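Local coordinates for protein adenine phosphoribosyltransferase, putative (Trypanosoma brucei brucei, PDB 5VN4) that probably makes AMP in purine salvage by joining adenine to 5-phospho-alpha-D-ribose 1-diphosphate with release of diphosphate, working as a homodimer, at residues 137-146 against 165-175. Numbering follows the deposited sequence. Where two conformers were deposited one is given.
Sequences MTVRFGSFDK and AGVQLVDACGA
Phe-144 lays its ring against the C-terminal end of helix 161-172, where Cys-173 meets it in a sulfur-aromatic contact. SG of Cys-173 stands over one face, 4.2 Å from the ring centroid and 26° off the normal, while CB of Cys-173 comes to 3.6 Å from CE2 of Phe-144. The small size of cysteine lets the ring approach, and its polarisable sulfur gives good dispersion contact with the face. Near the ring plane lie CA of Val-170 and CB of Ala-175. CZ of Phe-144 is 3.6 Å from the carbonyl O of Leu-169, and CG2 of Val-139, from the same segment, lies at the ring edge. With CG set between backbone N and carbonyl carbon (chi1 66°), the ring turns off the loop toward the helix end. One turn earlier, Leu-169 and Val-139, branched apolar chains filling the space between helix and strand, run alongside one another, pointing opposite ways, CB of Leu-169 4.1 Å from CG1 of Val-139. The lone methyl of Ala-165 lets Met-137 lie close, its CG 3.9 Å from CB of Ala-165. A water bridges the carbonyl O of Cys-173 and, weakly, N of Lys-146, beside a Schellman motif whose positive phi Gly-174 readily adopts. The contact joins strand 138-140, paired with strand 119-121, to helix 161-172; Phe-144 and Val-170 also meet Leu-85 of strand 83-87, Met-137 and Leu-169 Ile-109 of strand 106-109.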
loop_
_atom_site.group_PDB
_atom_site.type_symbol
_atom_site.label_atom_id
_atom_site.label_comp_id
_atom_site.label_asym_id
_atom_site.label_seq_id
_atom_site.Cartn_x
_atom_site.Cartn_y
_atom_site.Cartn_z
ATOM N N MET A 137 15.688 -2.273 3.855
ATOM C CA MET A 137 14.763 -1.284 3.316
ATOM C C MET A 137 15.536 -0.234 2.532
ATOM O O MET A 137 16.709 0.039 2.809
ATOM C CB MET A 137 13.980 -0.597 4.434
ATOM C CG MET A 137 12.957 -1.498 5.115
ATOM S SD MET A 137 11.649 -1.996 3.974
ATOM C CE MET A 137 10.696 -3.096 5.024
ATOM N N THR A 138 14.866 0.353 1.544
ATOM C CA THR A 138 15.476 1.365 0.694
ATOM C C THR A 138 14.518 2.537 0.515
ATOM O O THR A 138 13.308 2.414 0.709
ATOM C CB THR A 138 15.878 0.809 -0.681
ATOM O OG1 THR A 138 14.714 0.310 -1.348
ATOM C CG2 THR A 138 16.906 -0.310 -0.540
ATOM N N VAL A 139 15.083 3.678 0.123
ATOM C CA VAL A 139 14.312 4.881 -0.185
ATOM C C VAL A 139 15.012 5.605 -1.326
ATOM O O VAL A 139 16.237 5.536 -1.470
ATOM C CB VAL A 139 14.136 5.775 1.069
ATOM C CG1 VAL A 139 15.442 6.480 1.442
ATOM C CG2 VAL A 139 12.990 6.753 0.884
ATOM N N ARG A 140 14.231 6.290 -2.160
ATOM C CA ARG A 140 14.789 7.011 -3.297
ATOM C C ARG A 140 15.636 8.176 -2.800
ATOM O O ARG A 140 15.183 8.962 -1.965
ATOM C CB ARG A 140 13.641 7.549 -4.154
ATOM C CG ARG A 140 13.995 7.878 -5.591
ATOM C CD ARG A 140 12.755 8.318 -6.373
ATOM N NE ARG A 140 12.184 9.553 -5.837
ATOM C CZ ARG A 140 12.670 10.767 -6.083
ATOM N NH1 ARG A 140 13.736 10.915 -6.860
ATOM N NH2 ARG A 140 12.095 11.836 -5.551
ATOM N N PHE A 141 16.857 8.293 -3.313
ATOM C CA PHE A 141 17.666 9.462 -3.012
ATOM C C PHE A 141 17.029 10.692 -3.645
ATOM O O PHE A 141 16.603 10.659 -4.805
ATOM C CB PHE A 141 19.085 9.287 -3.545
ATOM C CG PHE A 141 19.999 10.413 -3.171
ATOM C CD1 PHE A 141 20.591 10.449 -1.921
ATOM C CD2 PHE A 141 20.246 11.453 -4.056
ATOM C CE1 PHE A 141 21.426 11.488 -1.563
ATOM C CE2 PHE A 141 21.084 12.496 -3.702
ATOM C CZ PHE A 141 21.671 12.512 -2.451
ATOM N N GLY A 142 16.934 11.766 -2.873
ATOM C CA GLY A 142 16.337 12.995 -3.344
ATOM C C GLY A 142 14.861 13.143 -3.059
ATOM O O GLY A 142 14.279 14.180 -3.412
ATOM N N SER A 143 14.228 12.145 -2.440
ATOM C CA SER A 143 12.816 12.256 -2.093
ATOM C C SER A 143 12.579 13.139 -0.877
ATOM O O SER A 143 11.468 13.653 -0.707
ATOM C CB SER A 143 12.205 10.868 -1.893
ATOM O OG SER A 143 12.954 10.107 -0.959
ATOM N N PHE A 144 13.587 13.306 -0.024
ATOM C CA PHE A 144 13.535 14.225 1.105
ATOM C C PHE A 144 14.981 14.553 1.457
ATOM O O PHE A 144 15.912 13.928 0.944
ATOM C CB PHE A 144 12.753 13.619 2.280
ATOM C CG PHE A 144 13.417 12.424 2.892
ATOM C CD1 PHE A 144 13.347 11.186 2.279
ATOM C CD2 PHE A 144 14.148 12.549 4.061
ATOM C CE1 PHE A 144 13.975 10.090 2.829
ATOM C CE2 PHE A 144 14.770 11.450 4.620
ATOM C CZ PHE A 144 14.694 10.226 3.999
ATOM N N ASP A 145 15.173 15.552 2.316
ATOM C CA ASP A 145 16.541 16.008 2.585
ATOM C C ASP A 145 16.639 16.558 4.006
ATOM O O ASP A 145 15.725 16.401 4.820
ATOM C CB ASP A 145 17.044 16.963 1.488
ATOM C CG ASP A 145 16.377 18.337 1.525
ATOM O OD1 ASP A 145 15.660 18.676 2.488
ATOM O OD2 ASP A 145 16.585 19.103 0.564
ATOM N N LYS A 146 17.764 17.217 4.304
ATOM C CA LYS A 146 18.027 17.636 5.675
ATOM C C LYS A 146 17.059 18.702 6.169
ATOM O O LYS A 146 16.955 18.912 7.382
ATOM C CB LYS A 146 19.485 18.088 5.840
ATOM C CG LYS A 146 19.931 19.175 4.883
ATOM C CD LYS A 146 21.417 19.467 5.049
ATOM C CE LYS A 146 21.872 20.531 4.081
ATOM N NZ LYS A 146 21.128 21.791 4.320
ATOM N N ALA A 165 14.947 0.457 10.612
ATOM C CA ALA A 165 15.399 0.602 9.234
ATOM C C ALA A 165 14.961 1.943 8.653
ATOM O O ALA A 165 15.734 2.613 7.956
ATOM C CB ALA A 165 14.873 -0.561 8.396
ATOM N N GLY A 166 13.727 2.362 8.944
ATOM C CA GLY A 166 13.280 3.670 8.495
ATOM C C GLY A 166 14.055 4.799 9.140
ATOM O O GLY A 166 14.420 5.768 8.468
ATOM N N VAL A 167 14.341 4.679 10.444
ATOM C CA VAL A 167 15.141 5.691 11.134
ATOM C C VAL A 167 16.517 5.817 10.494
ATOM O O VAL A 167 17.026 6.926 10.303
ATOM C CB VAL A 167 15.234 5.375 12.642
ATOM C CG1 VAL A 167 16.219 6.316 13.343
ATOM C CG2 VAL A 167 13.862 5.464 13.299
ATOM N N GLN A 168 17.135 4.687 10.140
ATOM C CA GLN A 168 18.437 4.726 9.472
ATOM C C GLN A 168 18.366 5.497 8.161
ATOM O O GLN A 168 19.272 6.278 7.841
ATOM C CB GLN A 168 18.952 3.305 9.243
ATOM C CG GLN A 168 19.308 2.603 10.542
ATOM C CD GLN A 168 19.519 1.108 10.401
ATOM O OE1 GLN A 168 19.138 0.506 9.401
ATOM N NE2 GLN A 168 20.121 0.493 11.428
ATOM N N LEU A 169 17.285 5.316 7.395
ATOM C CA LEU A 169 17.147 6.007 6.117
ATOM C C LEU A 169 16.871 7.496 6.311
ATOM O O LEU A 169 17.384 8.328 5.551
ATOM C CB LEU A 169 16.046 5.341 5.293
ATOM C CG LEU A 169 16.331 3.899 4.873
ATOM C CD1 LEU A 169 15.078 3.266 4.269
ATOM C CD2 LEU A 169 17.502 3.823 3.891
ATOM N N VAL A 170 16.063 7.853 7.315
ATOM C CA VAL A 170 15.851 9.265 7.632
ATOM C C VAL A 170 17.167 9.908 8.046
ATOM O O VAL A 170 17.519 11.005 7.591
ATOM C CB VAL A 170 14.773 9.403 8.726
ATOM C CG1 VAL A 170 14.684 10.840 9.217
ATOM C CG2 VAL A 170 13.428 8.913 8.213
ATOM N N ASP A 171 17.916 9.216 8.905
ATOM C CA ASP A 171 19.213 9.683 9.370
ATOM C C ASP A 171 20.193 9.860 8.214
ATOM O O ASP A 171 21.025 10.777 8.232
ATOM C CB ASP A 171 19.743 8.668 10.387
ATOM C CG ASP A 171 21.032 9.100 11.029
ATOM O OD1 ASP A 171 20.980 9.991 11.905
ATOM O OD2 ASP A 171 22.086 8.534 10.673
ATOM N N ALA A 172 20.095 9.007 7.193
ATOM C CA ALA A 172 20.998 9.079 6.049
ATOM C C ALA A 172 20.848 10.369 5.257
ATOM O O ALA A 172 21.763 10.721 4.504
ATOM C CB ALA A 172 20.784 7.872 5.132
ATOM N N CYS A 173 19.725 11.072 5.398
ATOM C CA CYS A 173 19.527 12.357 4.746
ATOM C C CYS A 173 19.537 13.525 5.720
ATOM O O CYS A 173 19.338 14.672 5.295
ATOM C CB CYS A 173 18.227 12.359 3.933
ATOM S SG CYS A 173 18.156 11.109 2.630
ATOM N N GLY A 174 19.773 13.273 7.006
ATOM C CA GLY A 174 19.859 14.348 7.973
ATOM C C GLY A 174 18.546 15.023 8.284
ATOM O O GLY A 174 18.538 16.119 8.843
ATOM N N ALA A 175 17.428 14.394 7.947
ATOM C CA ALA A 175 16.124 15.014 8.114
ATOM C C ALA A 175 15.674 14.953 9.572
ATOM O O ALA A 175 16.194 14.182 10.385
ATOM C CB ALA A 175 15.091 14.297 7.249
HETATM O O HOH W 1 19.933 15.715 2.786
#